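Local coordinates for P43 (Trichuris muris, PDB 6QIX), which is secreted by the whipworm, tethers to matrix and inhibits interleukin-13 function, at residues G26-W31 against R82-P87; G91-D96 against L143-M148; I108-K113 against M163-C168; C119-I124 against K155-K160. All coordinates share one frame; numbering follows the deposited sequence.

Interaction 1: G26-W31 against R82-P87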
loop_
_atom_site.group_PDB
_atom_site.type_symbol
_atom_site.label_atom_id
_atom_site.label_comp_id
_atom_site.label_asym_id
_atom_site.label_seq_id
_atom_site.Cartn_x
_atom_site.Cartn_y
_atom_site.Cartn_z
ATOM N N GLY A 26 16.526 4.529 -24.009
ATOM C CA GLY A 26 16.586 3.932 -25.330
ATOM C C GLY A 26 15.247 3.786 -26.010
ATOM O O GLY A 26 15.135 3.323 -27.147
ATOM N N ASP A 27 14.202 4.174 -25.307
ATOM C CA ASP A 27 12.847 4.168 -25.824
ATOM C C ASP A 27 12.378 2.862 -26.467
ATOM O O ASP A 27 13.040 1.821 -26.417
ATOM C CB ASP A 27 12.673 5.335 -26.801
ATOM C CG ASP A 27 12.970 6.678 -26.158
ATOM O OD1 ASP A 27 14.055 6.817 -25.555
ATOM O OD2 ASP A 27 12.109 7.585 -26.248
ATOM N N TRP A 28 11.222 2.946 -27.092
ATOM C CA TRP A 28 10.131 2.072 -26.707
ATOM C C TRP A 28 10.210 0.681 -27.312
ATOM O O TRP A 28 10.346 0.522 -28.524
ATOM C CB TRP A 28 8.823 2.758 -27.077
ATOM C CG TRP A 28 8.653 4.093 -26.407
ATOM C CD1 TRP A 28 8.740 5.314 -26.995
ATOM C CD2 TRP A 28 8.360 4.335 -25.016
ATOM N NE1 TRP A 28 8.513 6.302 -26.067
ATOM C CE2 TRP A 28 8.270 5.728 -24.848
ATOM C CE3 TRP A 28 8.152 3.507 -23.907
ATOM C CZ2 TRP A 28 7.993 6.318 -23.612
ATOM C CZ3 TRP A 28 7.874 4.094 -22.675
ATOM C CH2 TRP A 28 7.797 5.485 -22.540
ATOM N N LYS A 29 10.134 -0.326 -26.443
ATOM C CA LYS A 29 9.796 -1.680 -26.845
ATOM C C LYS A 29 8.315 -1.702 -27.200
ATOM O O LYS A 29 7.590 -0.739 -26.929
ATOM C CB LYS A 29 10.122 -2.655 -25.712
ATOM C CG LYS A 29 11.489 -2.395 -25.076
ATOM C CD LYS A 29 12.114 -3.682 -24.564
ATOM C CE LYS A 29 13.593 -3.498 -24.174
ATOM N NZ LYS A 29 14.038 -2.077 -24.234
ATOM N N PRO A 30 7.827 -2.782 -27.807
ATOM C CA PRO A 30 6.441 -2.769 -28.291
ATOM C C PRO A 30 5.428 -2.742 -27.155
ATOM O O PRO A 30 5.664 -3.244 -26.048
ATOM C CB PRO A 30 6.321 -4.057 -29.124
ATOM C CG PRO A 30 7.489 -4.930 -28.725
ATOM C CD PRO A 30 8.573 -3.992 -28.218
ATOM N N TRP A 31 4.292 -2.112 -27.453
ATOM C CA TRP A 31 3.136 -2.153 -26.574
ATOM C C TRP A 31 2.679 -3.588 -26.352
ATOM O O TRP A 31 2.628 -4.392 -27.289
ATOM C CB TRP A 31 1.977 -1.382 -27.197
ATOM C CG TRP A 31 2.045 0.110 -27.150
ATOM C CD1 TRP A 31 2.378 0.949 -28.178
ATOM C CD2 TRP A 31 1.700 0.947 -26.044
ATOM N NE1 TRP A 31 2.282 2.260 -27.770
ATOM C CE2 TRP A 31 1.871 2.284 -26.463
ATOM C CE3 TRP A 31 1.280 0.695 -24.730
ATOM C CZ2 TRP A 31 1.624 3.370 -25.619
ATOM C CZ3 TRP A 31 1.031 1.766 -23.899
ATOM C CH2 TRP A 31 1.218 3.091 -24.341
ATOM N N ARG A 82 3.974 -0.118 -22.232
ATOM C CA ARG A 82 5.230 -0.211 -22.962
ATOM C C ARG A 82 6.321 0.401 -22.108
ATOM O O ARG A 82 6.052 1.199 -21.211
ATOM C CB ARG A 82 5.161 0.462 -24.340
ATOM C CG ARG A 82 5.052 1.965 -24.341
ATOM C CD ARG A 82 5.140 2.477 -25.798
ATOM N NE ARG A 82 4.981 3.922 -25.882
ATOM C CZ ARG A 82 5.178 4.635 -26.986
ATOM N NH1 ARG A 82 5.541 4.027 -28.120
ATOM N NH2 ARG A 82 5.000 5.955 -26.956
ATOM N N CYS A 83 7.561 0.020 -22.410
ATOM C CA CYS A 83 8.687 0.259 -21.524
ATOM C C CYS A 83 9.899 0.708 -22.327
ATOM O O CYS A 83 10.052 0.375 -23.508
ATOM C CB CYS A 83 9.017 -1.018 -20.721
ATOM S SG CYS A 83 10.230 -0.867 -19.379
ATOM N N ARG A 84 10.763 1.472 -21.669
ATOM C CA ARG A 84 12.052 1.816 -22.243
ATOM C C ARG A 84 13.096 1.742 -21.141
ATOM O O ARG A 84 12.772 1.783 -19.957
ATOM C CB ARG A 84 12.041 3.194 -22.882
ATOM C CG ARG A 84 11.684 4.327 -21.956
ATOM C CD ARG A 84 11.462 5.587 -22.802
ATOM N NE ARG A 84 11.072 6.736 -21.985
ATOM C CZ ARG A 84 10.878 7.963 -22.456
ATOM N NH1 ARG A 84 11.021 8.195 -23.744
ATOM N NH2 ARG A 84 10.535 8.954 -21.645
ATOM N N ARG A 85 14.361 1.631 -21.545
ATOM C CA ARG A 85 15.419 1.224 -20.635
ATOM C C ARG A 85 16.643 2.106 -20.796
ATOM O O ARG A 85 16.897 2.653 -21.874
ATOM C CB ARG A 85 15.806 -0.236 -20.893
ATOM C CG ARG A 85 16.596 -0.912 -19.786
ATOM C CD ARG A 85 16.334 -2.419 -19.826
ATOM N NE ARG A 85 17.232 -3.193 -18.967
ATOM C CZ ARG A 85 17.105 -4.502 -18.753
ATOM N NH1 ARG A 85 16.121 -5.174 -19.345
ATOM N NH2 ARG A 85 17.952 -5.142 -17.950
ATOM N N ARG A 86 17.391 2.234 -19.704
ATOM C CA ARG A 86 18.722 2.827 -19.731
ATOM C C ARG A 86 19.548 2.173 -18.638
ATOM O O ARG A 86 19.005 1.488 -17.764
ATOM C CB ARG A 86 18.669 4.343 -19.526
ATOM C CG ARG A 86 18.413 4.761 -18.080
ATOM C CD ARG A 86 18.279 6.284 -17.963
ATOM N NE ARG A 86 17.598 6.680 -16.740
ATOM C CZ ARG A 86 17.139 7.900 -16.506
ATOM N NH1 ARG A 86 17.297 8.844 -17.419
ATOM N NH2 ARG A 86 16.515 8.165 -15.360
ATOM N N PRO A 87 20.866 2.378 -18.647
ATOM C CA PRO A 87 21.699 1.820 -17.567
ATOM C C PRO A 87 21.273 2.318 -16.185
ATOM O O PRO A 87 20.884 3.475 -16.000
ATOM C CB PRO A 87 23.115 2.289 -17.924
ATOM C CG PRO A 87 23.065 2.589 -19.404
ATOM C CD PRO A 87 21.662 3.064 -19.685
HETATM O O HOH W 1 14.698 0.878 -24.497
HETATM O O HOH W 2 6.341 0.948 -28.829
HETATM O O HOH W 3 7.387 -2.357 -23.885
#

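Interaction 2: G91-D96 against L143-M148. With ACT (acetate ion), chain D.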
loop_
_atom_site.group_PDB
_atom_site.type_symbol
_atom_site.label_atom_id
_atom_site.label_comp_id
_atom_site.label_asym_id
_atom_site.label_seq_id
_atom_site.Cartn_x
_atom_site.Cartn_y
_atom_site.Cartn_z
ATOM N N GLY A 91 21.195 7.668 -9.081
ATOM C CA GLY A 91 20.312 8.758 -9.425
ATOM C C GLY A 91 19.554 8.570 -10.710
ATOM O O GLY A 91 18.701 9.406 -11.029
ATOM N N CYS A 92 19.842 7.515 -11.472
ATOM C CA CYS A 92 19.207 7.291 -12.772
ATOM C C CYS A 92 18.491 5.943 -12.759
ATOM O O CYS A 92 19.106 4.892 -12.975
ATOM C CB CYS A 92 20.239 7.357 -13.903
ATOM S SG CYS A 92 21.364 8.724 -13.781
ATOM N N TYR A 93 17.188 5.994 -12.507
ATOM C CA TYR A 93 16.361 4.800 -12.509
ATOM C C TYR A 93 16.385 4.168 -13.899
ATOM O O TYR A 93 16.286 4.879 -14.901
ATOM C CB TYR A 93 14.930 5.184 -12.118
ATOM C CG TYR A 93 14.007 4.044 -11.874
ATOM C CD1 TYR A 93 14.137 3.261 -10.741
ATOM C CD2 TYR A 93 12.987 3.740 -12.783
ATOM C CE1 TYR A 93 13.287 2.202 -10.517
ATOM C CE2 TYR A 93 12.128 2.689 -12.554
ATOM C CZ TYR A 93 12.276 1.928 -11.421
ATOM O OH TYR A 93 11.432 0.872 -11.198
ATOM N N PRO A 94 16.509 2.845 -13.997
ATOM C CA PRO A 94 16.770 2.237 -15.312
ATOM C C PRO A 94 15.568 2.106 -16.232
ATOM O O PRO A 94 15.769 1.908 -17.439
ATOM C CB PRO A 94 17.317 0.843 -14.957
ATOM C CG PRO A 94 16.750 0.545 -13.608
ATOM C CD PRO A 94 16.666 1.876 -12.897
ATOM N N LEU A 95 14.342 2.218 -15.733
ATOM C CA LEU A 95 13.167 1.899 -16.524
ATOM C C LEU A 95 12.215 3.085 -16.622
ATOM O O LEU A 95 12.179 3.970 -15.761
ATOM C CB LEU A 95 12.409 0.697 -15.928
ATOM C CG LEU A 95 13.245 -0.575 -15.793
ATOM C CD1 LEU A 95 12.381 -1.682 -15.174
ATOM C CD2 LEU A 95 13.831 -1.002 -17.152
ATOM N N ASP A 96 11.379 3.049 -17.658
ATOM C CA ASP A 96 10.366 4.080 -17.848
ATOM C C ASP A 96 9.188 3.502 -18.624
ATOM O O ASP A 96 9.376 2.858 -19.666
ATOM C CB ASP A 96 10.957 5.297 -18.577
ATOM C CG ASP A 96 10.020 6.481 -18.559
ATOM O OD1 ASP A 96 9.596 6.869 -17.454
ATOM O OD2 ASP A 96 9.669 6.993 -19.649
ATOM N N LEU A 143 11.489 6.457 -6.134
ATOM C CA LEU A 143 10.706 7.322 -6.995
ATOM C C LEU A 143 10.425 6.656 -8.332
ATOM O O LEU A 143 9.336 6.845 -8.890
ATOM C CB LEU A 143 11.415 8.660 -7.218
ATOM C CG LEU A 143 11.604 9.457 -5.920
ATOM C CD1 LEU A 143 12.352 10.755 -6.194
ATOM C CD2 LEU A 143 10.280 9.741 -5.235
ATOM N N GLY A 144 11.371 5.857 -8.837
ATOM C CA GLY A 144 11.148 5.158 -10.091
ATOM C C GLY A 144 10.044 4.120 -9.986
ATOM O O GLY A 144 9.174 4.024 -10.873
ATOM N N TYR A 145 10.049 3.324 -8.902
ATOM C CA TYR A 145 8.960 2.356 -8.731
ATOM C C TYR A 145 7.633 3.050 -8.447
ATOM O O TYR A 145 6.564 2.545 -8.843
ATOM C CB TYR A 145 9.286 1.378 -7.602
ATOM C CG TYR A 145 10.164 0.241 -8.024
ATOM C CD1 TYR A 145 9.636 -0.853 -8.689
ATOM C CD2 TYR A 145 11.527 0.236 -7.733
ATOM C CE1 TYR A 145 10.439 -1.911 -9.083
ATOM C CE2 TYR A 145 12.344 -0.836 -8.138
ATOM C CZ TYR A 145 11.789 -1.897 -8.804
ATOM O OH TYR A 145 12.599 -2.962 -9.174
ATOM N N ARG A 146 7.663 4.187 -7.738
ATOM C CA ARG A 146 6.413 4.888 -7.481
ATOM C C ARG A 146 5.757 5.293 -8.794
ATOM O O ARG A 146 4.541 5.126 -8.971
ATOM C CB ARG A 146 6.637 6.110 -6.596
ATOM C CG ARG A 146 5.319 6.779 -6.200
ATOM C CD ARG A 146 5.491 7.798 -5.090
ATOM N NE ARG A 146 5.758 9.133 -5.624
ATOM C CZ ARG A 146 6.599 10.012 -5.087
ATOM N NH1 ARG A 146 7.286 9.719 -3.977
ATOM N NH2 ARG A 146 6.757 11.201 -5.663
ATOM N N LYS A 147 6.555 5.795 -9.738
ATOM C CA LYS A 147 6.003 6.186 -11.023
ATOM C C LYS A 147 5.347 4.989 -11.706
ATOM O O LYS A 147 4.269 5.116 -12.305
ATOM C CB LYS A 147 7.104 6.804 -11.882
ATOM C CG LYS A 147 6.620 7.401 -13.188
ATOM C CD LYS A 147 7.768 8.056 -13.987
ATOM C CE LYS A 147 7.225 8.612 -15.311
ATOM N NZ LYS A 147 7.037 7.577 -16.389
ATOM N N MET A 148 5.954 3.809 -11.596
ATOM C CA MET A 148 5.340 2.620 -12.189
ATOM C C MET A 148 3.998 2.309 -11.526
ATOM O O MET A 148 2.980 2.141 -12.213
ATOM C CB MET A 148 6.286 1.422 -12.067
ATOM C CG MET A 148 7.522 1.528 -12.957
ATOM S SD MET A 148 7.100 1.332 -14.721
ATOM C CE MET A 148 8.759 1.350 -15.425
HETATM C C ACT D . 10.918 -5.951 -10.873
HETATM O O ACT D . 10.586 -7.134 -10.681
HETATM O OXT ACT D . 11.416 -5.132 -10.059
HETATM C CH3 ACT D . 10.617 -5.430 -12.295
HETATM O O HOH W 4 7.056 7.800 -19.630
#

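Interaction 3: I108-K113 against M163-C168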
loop_
_atom_site.group_PDB
_atom_site.type_symbol
_atom_site.label_atom_id
_atom_site.label_comp_id
_atom_site.label_asym_id
_atom_site.label_seq_id
_atom_site.Cartn_x
_atom_site.Cartn_y
_atom_site.Cartn_z
ATOM N N ILE A 108 -18.956 -2.924 -15.862
ATOM C CA ILE A 108 -18.514 -2.743 -14.476
ATOM C C ILE A 108 -17.937 -4.036 -13.903
ATOM O O ILE A 108 -18.400 -5.142 -14.197
ATOM C CB ILE A 108 -19.668 -2.194 -13.609
ATOM C CG1 ILE A 108 -19.137 -1.685 -12.261
ATOM C CG2 ILE A 108 -20.744 -3.229 -13.408
ATOM C CD1 ILE A 108 -19.998 -0.651 -11.570
ATOM N N CYS A 109 -16.884 -3.891 -13.087
ATOM C CA CYS A 109 -16.275 -5.029 -12.410
ATOM C C CYS A 109 -17.128 -5.430 -11.214
ATOM O O CYS A 109 -17.475 -4.593 -10.376
ATOM C CB CYS A 109 -14.840 -4.696 -11.935
ATOM S SG CYS A 109 -13.687 -4.414 -13.301
ATOM N N THR A 110 -17.381 -6.720 -11.079
ATOM C CA THR A 110 -17.993 -7.279 -9.878
ATOM C C THR A 110 -16.948 -8.147 -9.171
ATOM O O THR A 110 -16.481 -9.141 -9.741
ATOM C CB THR A 110 -19.224 -8.114 -10.218
ATOM O OG1 THR A 110 -20.199 -7.282 -10.880
ATOM C CG2 THR A 110 -19.798 -8.683 -8.923
ATOM N N LEU A 111 -16.614 -7.787 -7.938
ATOM C CA LEU A 111 -15.551 -8.412 -7.164
ATOM C C LEU A 111 -16.032 -8.754 -5.762
ATOM O O LEU A 111 -16.943 -8.115 -5.236
ATOM C CB LEU A 111 -14.330 -7.466 -7.061
ATOM C CG LEU A 111 -13.624 -7.179 -8.366
ATOM C CD1 LEU A 111 -12.697 -5.978 -8.282
ATOM C CD2 LEU A 111 -12.876 -8.434 -8.755
ATOM N N PRO A 112 -15.445 -9.783 -5.135
ATOM C CA PRO A 112 -15.816 -10.099 -3.750
ATOM C C PRO A 112 -15.291 -9.072 -2.767
ATOM O O PRO A 112 -14.261 -8.415 -2.999
ATOM C CB PRO A 112 -15.154 -11.463 -3.500
ATOM C CG PRO A 112 -13.918 -11.417 -4.360
ATOM C CD PRO A 112 -14.369 -10.661 -5.643
ATOM N N LYS A 113 -15.984 -8.956 -1.641
ATOM C CA LYS A 113 -15.422 -8.201 -0.524
ATOM C C LYS A 113 -14.180 -8.900 0.003
ATOM O O LYS A 113 -14.147 -10.123 0.080
ATOM C CB LYS A 113 -16.442 -8.054 0.595
ATOM C CG LYS A 113 -17.657 -7.249 0.138
ATOM C CD LYS A 113 -18.874 -7.479 1.010
ATOM C CE LYS A 113 -18.625 -7.006 2.415
ATOM N NZ LYS A 113 -19.898 -6.703 3.084
ATOM N N MET A 163 -21.345 -7.465 -2.500
ATOM C CA MET A 163 -20.299 -7.542 -3.497
ATOM C C MET A 163 -19.740 -6.135 -3.715
ATOM O O MET A 163 -20.331 -5.143 -3.286
ATOM C CB MET A 163 -20.854 -8.134 -4.802
ATOM C CG MET A 163 -21.403 -9.570 -4.682
ATOM S SD MET A 163 -20.105 -10.730 -4.248
ATOM C CE MET A 163 -19.064 -10.747 -5.702
ATOM N N CYS A 164 -18.593 -6.068 -4.391
ATOM C CA CYS A 164 -17.975 -4.802 -4.760
ATOM C C CYS A 164 -18.166 -4.545 -6.243
ATOM O O CYS A 164 -17.957 -5.442 -7.068
ATOM C CB CYS A 164 -16.483 -4.791 -4.422
ATOM S SG CYS A 164 -16.173 -5.193 -2.674
ATOM N N LYS A 165 -18.558 -3.312 -6.579
ATOM C CA LYS A 165 -18.713 -2.862 -7.963
ATOM C C LYS A 165 -17.669 -1.794 -8.225
ATOM O O LYS A 165 -17.638 -0.783 -7.509
ATOM C CB LYS A 165 -20.116 -2.293 -8.227
ATOM C CG LYS A 165 -21.251 -3.297 -7.859
ATOM C CD LYS A 165 -21.201 -4.505 -8.797
ATOM C CE LYS A 165 -22.324 -5.449 -8.431
ATOM N NZ LYS A 165 -22.604 -6.453 -9.493
ATOM N N CYS A 166 -16.797 -2.030 -9.210
ATOM C CA CYS A 166 -15.588 -1.204 -9.364
ATOM C C CYS A 166 -15.368 -0.763 -10.800
ATOM O O CYS A 166 -15.615 -1.529 -11.733
ATOM C CB CYS A 166 -14.348 -1.935 -8.929
ATOM S SG CYS A 166 -14.361 -2.563 -7.206
ATOM N N CYS A 167 -14.860 0.466 -10.960
ATOM C CA CYS A 167 -14.472 1.060 -12.225
ATOM C C CYS A 167 -13.130 1.747 -11.960
ATOM O O CYS A 167 -12.832 2.068 -10.813
ATOM C CB CYS A 167 -15.506 2.101 -12.720
ATOM S SG CYS A 167 -17.171 1.563 -12.833
ATOM N N CYS A 168 -12.352 2.037 -13.008
ATOM C CA CYS A 168 -11.029 2.627 -12.816
ATOM C C CYS A 168 -10.851 3.992 -13.474
ATOM O O CYS A 168 -11.535 4.341 -14.444
ATOM C CB CYS A 168 -9.921 1.703 -13.365
ATOM S SG CYS A 168 -9.620 0.234 -12.385
#

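Interaction 4: C119-I124 against K155-K160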
loop_
_atom_site.group_PDB
_atom_site.type_symbol
_atom_site.label_atom_id
_atom_site.label_comp_id
_atom_site.label_asym_id
_atom_site.label_seq_id
_atom_site.Cartn_x
_atom_site.Cartn_y
_atom_site.Cartn_z
ATOM N N CYS A 119 -14.347 -3.393 0.380
ATOM C CA CYS A 119 -14.044 -3.106 -1.019
ATOM C C CYS A 119 -12.727 -2.331 -1.056
ATOM O O CYS A 119 -12.666 -1.112 -1.268
ATOM C CB CYS A 119 -15.217 -2.380 -1.679
ATOM S SG CYS A 119 -16.721 -3.477 -1.695
ATOM N N GLY A 120 -11.645 -3.069 -0.852
ATOM C CA GLY A 120 -10.351 -2.453 -0.623
ATOM C C GLY A 120 -9.424 -2.418 -1.821
ATOM O O GLY A 120 -8.230 -2.157 -1.657
ATOM N N TYR A 121 -9.946 -2.633 -3.032
ATOM C CA TYR A 121 -9.072 -2.786 -4.194
ATOM C C TYR A 121 -8.253 -1.542 -4.516
ATOM O O TYR A 121 -7.213 -1.649 -5.181
ATOM C CB TYR A 121 -9.923 -3.182 -5.383
ATOM C CG TYR A 121 -10.545 -4.533 -5.146
ATOM C CD1 TYR A 121 -9.821 -5.675 -5.423
ATOM C CD2 TYR A 121 -11.800 -4.671 -4.590
ATOM C CE1 TYR A 121 -10.315 -6.906 -5.220
ATOM C CE2 TYR A 121 -12.357 -5.958 -4.384
ATOM C CZ TYR A 121 -11.602 -7.066 -4.702
ATOM O OH TYR A 121 -12.070 -8.330 -4.495
ATOM N N ALA A 122 -8.666 -0.380 -4.048
ATOM C CA ALA A 122 -7.892 0.828 -4.334
ATOM C C ALA A 122 -6.628 0.967 -3.510
ATOM O O ALA A 122 -5.730 1.732 -3.911
ATOM C CB ALA A 122 -8.726 2.088 -4.097
ATOM N N PHE A 123 -6.516 0.287 -2.378
ATOM C CA PHE A 123 -5.349 0.527 -1.522
ATOM C C PHE A 123 -4.584 -0.738 -1.163
ATOM O O PHE A 123 -3.547 -0.640 -0.472
ATOM C CB PHE A 123 -5.761 1.289 -0.245
ATOM C CG PHE A 123 -6.946 0.699 0.465
ATOM C CD1 PHE A 123 -6.766 -0.304 1.403
ATOM C CD2 PHE A 123 -8.229 1.151 0.185
ATOM C CE1 PHE A 123 -7.828 -0.867 2.031
ATOM C CE2 PHE A 123 -9.316 0.595 0.821
ATOM C CZ PHE A 123 -9.111 -0.410 1.762
ATOM N N ILE A 124 -5.028 -1.921 -1.622
ATOM C CA ILE A 124 -4.238 -3.130 -1.333
ATOM C C ILE A 124 -2.823 -3.025 -1.918
ATOM O O ILE A 124 -1.877 -3.674 -1.419
ATOM C CB ILE A 124 -4.948 -4.408 -1.827
ATOM C CG1 ILE A 124 -5.248 -4.327 -3.320
ATOM C CG2 ILE A 124 -6.191 -4.631 -1.017
ATOM C CD1 ILE A 124 -6.110 -5.462 -3.806
ATOM N N LYS A 155 -8.485 2.168 -8.822
ATOM C CA LYS A 155 -9.804 1.568 -8.637
ATOM C C LYS A 155 -10.708 2.454 -7.785
ATOM O O LYS A 155 -10.249 3.154 -6.868
ATOM C CB LYS A 155 -9.690 0.173 -7.998
ATOM C CG LYS A 155 -9.342 -0.947 -8.956
ATOM C CD LYS A 155 -7.901 -0.754 -9.367
ATOM C CE LYS A 155 -7.283 -1.954 -10.005
ATOM N NZ LYS A 155 -6.087 -1.575 -10.879
ATOM N N HIS A 156 -11.992 2.456 -8.144
ATOM C CA HIS A 156 -13.075 3.176 -7.471
ATOM C C HIS A 156 -14.210 2.173 -7.282
ATOM O O HIS A 156 -14.836 1.753 -8.260
ATOM C CB HIS A 156 -13.535 4.380 -8.289
ATOM C CG HIS A 156 -12.405 5.304 -8.708
ATOM N ND1 HIS A 156 -11.621 5.990 -7.798
ATOM C CD2 HIS A 156 -11.929 5.636 -9.930
ATOM C CE1 HIS A 156 -10.728 6.720 -8.446
ATOM N NE2 HIS A 156 -10.896 6.525 -9.743
ATOM N N CYS A 157 -14.465 1.788 -6.034
ATOM C CA CYS A 157 -15.400 0.711 -5.723
ATOM C C CYS A 157 -16.496 1.182 -4.796
ATOM O O CYS A 157 -16.245 1.960 -3.874
ATOM C CB CYS A 157 -14.707 -0.484 -5.046
ATOM S SG CYS A 157 -13.345 -1.193 -5.956
ATOM N N ILE A 158 -17.715 0.675 -5.024
ATOM C CA ILE A 158 -18.807 0.805 -4.068
ATOM C C ILE A 158 -19.281 -0.602 -3.739
ATOM O O ILE A 158 -19.089 -1.542 -4.507
ATOM C CB ILE A 158 -19.980 1.669 -4.585
ATOM C CG1 ILE A 158 -20.637 0.989 -5.789
ATOM C CG2 ILE A 158 -19.459 3.031 -4.972
ATOM C CD1 ILE A 158 -21.908 1.674 -6.287
ATOM N N GLU A 159 -19.907 -0.739 -2.590
ATOM C CA GLU A 159 -20.483 -2.017 -2.167
ATOM C C GLU A 159 -21.960 -2.080 -2.534
ATOM O O GLU A 159 -22.700 -1.145 -2.261
ATOM C CB GLU A 159 -20.302 -2.179 -0.664
ATOM C CG GLU A 159 -20.720 -3.558 -0.148
ATOM C CD GLU A 159 -20.575 -3.695 1.353
ATOM O OE1 GLU A 159 -19.672 -3.035 1.919
ATOM O OE2 GLU A 159 -21.367 -4.477 1.948
ATOM N N LYS A 160 -22.379 -3.176 -3.167
ATOM C CA LYS A 160 -23.781 -3.408 -3.488
ATOM C C LYS A 160 -24.108 -4.873 -3.197
ATOM O O LYS A 160 -23.491 -5.767 -3.780
ATOM C CB LYS A 160 -24.072 -3.113 -4.948
ATOM C CG LYS A 160 -23.942 -1.626 -5.346
ATOM C CD LYS A 160 -24.821 -0.696 -4.503
ATOM C CE LYS A 160 -25.607 0.261 -5.353
ATOM N NZ LYS A 160 -26.627 1.021 -4.569
HETATM O O HOH W 5 -6.096 1.519 -7.240
#

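Interaction 1: G26-W31 against R82-P87
Arg82 threads its side chain between the indoles of Trp28 and Trp31. Its CB lies near the carbonyl O of Lys29, and the first turn (chi1 69°) places CG between the backbone N and carbonyl carbon, 3.5 Å from Trp28 CE3. From there the chain runs extended. CD sits over one face of Trp31, 3.3 Å from Trp31 CE2, a CH-pi contact. NE has a tryptophan on either hand, and the guanidinium lies flat on Trp28, planes 6° apart, with CZ 3.5 Å from the centroid of its five-membered ring: a cation-pi stack. NH1 reaches Lys29 O through a water, while NE pairs with Glu98 of strand 95-101. Tryptophans three residues apart, interleaved with arginines of strand 79-85, give alternating Trp and Arg layers consistent with a thrombospondin type 1 repeat. Over the opposite face of Trp28 comes Arg84, its CD 3.6 Å from the six-membered ring's centroid. Arg84 NH1 meets Asp27 OD2 at 2.8 Å in a salt bridge whose hydrogen bond is weak (128°), and its NE turns to Asp96. Backbone hydrogen bonds join the segments, Lys29 N donating to Cys83 O (3.0 Å) and Gly26 N to Arg85 O (2.9 Å).

Interaction 2: G91-D96 against L143-M148
Lys147 NZ is held by Asp96 OD1, a salt-bridging hydrogen bond of 2.9 Å received on the syn side but 30° out of the carboxylate plane, and weakly by a water. That water donates to Asp96 OD2 (2.7 Å), which also pairs with Arg84, so two cations and a solvent molecule grip this buried carboxylate and should favour its ionised form. A long, flexible lysine suits the helix here, because its extended stem can span the gap before bending at the last torsion. Through these contacts helix 139-151 packs beside the start of strand 95-101, in the hairpin of strands 79-85 and 95-101. Tyr93 CG lies trans to the backbone N (chi1 -171°), which lays the ring on the helix backbone. There Gly144 CA rests 3.3 Å from the Tyr93 ring centroid, almost on its normal; having no side chain, glycine allows this intimate CH-pi approach. The edge of the Tyr93 ring faces Tyr145 in a T-shaped pair, planes at 75°, and Tyr93 OH hangs over the centre of that ring. Tyr145 OH donates to acetate OXT at 2.6 Å; the acetate, probably from the crystallisation liquor, also binds Arg56 and Tyr43. Met148 bends at chi2, bringing CE 3.7 Å from Leu95 CB.

Interaction 3: I108-K113 against M163-C168
Leu111 and Cys166 form the apolar centre: the leucine's CD1 branch reaches Cys166 SG at 3.9 Å, while Cys109 brings its CB to 4.1 Å from Cys166 CB on the same face of the sheet. Leu111 also lies opposite Cys164 there, so that face is lined by one aliphatic chain and three half-cystines, compact residues that fit close to the strands. At one end Ile108 lays CD1 3.8 Å from Cys167 SG. Beneath this layer the strands run antiparallel. Cys109 and Cys166 exchange two backbone bonds, and Leu111 with Cys164 does likewise, both at 2.8 Å; Thr110 and Lys165 form the non-hydrogen-bonded pair between them. Met163, bent at chi2 and chi3, places CE 3.4 Å from Leu111 O, which also accepts from Cys164 N. On the other face the polar rim appears: Thr110 and Lys165 lie side by side, and Lys165 NZ donates to Thr110 OG1 at 2.9 Å, a reach made possible by the lysine's bend at chi2 (-66°). Every half-cystine here is oxidised, to Cys74, Cys119, Cys157, Cys180 and Cys77; the register of these two strands thus rests on backbone bonds, while the disulfides tie each strand to surrounding segments.

Interaction 4: C119-I124 against K155-K160
Cys119 and Cys157 make an apolar meeting of side chains, CB to CB at 3.9 Å, and Cys119 SG lies at the same distance from Glu159 CB. Tyr121 CB adds an apolar contact with Cys157 SG at 4.0 Å. Ala122, small enough to sit hard against the strand, brings its CB within 3.3 Å of Lys155 O. Sulfur-aromatic contact comes next: Cys157 SG lies 5.2 Å from the Tyr121 ring centroid, oblique at 69° off its normal. The tyrosine's hydroxyl leaves the contact to bond Pro112 O. Polar links between the segments run through solvent: a water accepts from Lys155 N (2.9 Å) and donates weakly to Ala122 O. The charged ends find partners beyond the two segments, Lys155 NZ in Pro153 O and Tyr37, Glu159 in Lys113. Within the loop, Gly120 O accepts from both Phe123 N and Ile124 N, holding the turn tight. The Cys119-Cys164 disulfide ties this loop to a three-stranded antiparallel sheet, and Cys157-Cys166 links two neighbouring strands within it, as is common in small disulfide-rich folds.

In the fold
Interactions 1 and 2 adjoin, their centres 13 Å apart, at the hairpin of strands 79-85 and 95-101, where the Arg84-Asp96 salt bridge is their shared link. Interactions 3 and 4 form a second cluster, 7 Å apart, on the sheet ordered 109-112, 163-168, 155-160, with interaction 4 nested in the loop closed by interaction 3. About 27 to 33 Å separate the centres of the two clusters. Along the chain interaction 1 closes first, while interaction 2 alternates with both 3 and 4: helix 139-151, packed on the hairpin, leads directly into strand 155-160. The two regions are thus interdigitated in sequence, and the many disulfides are in keeping with a secreted protein.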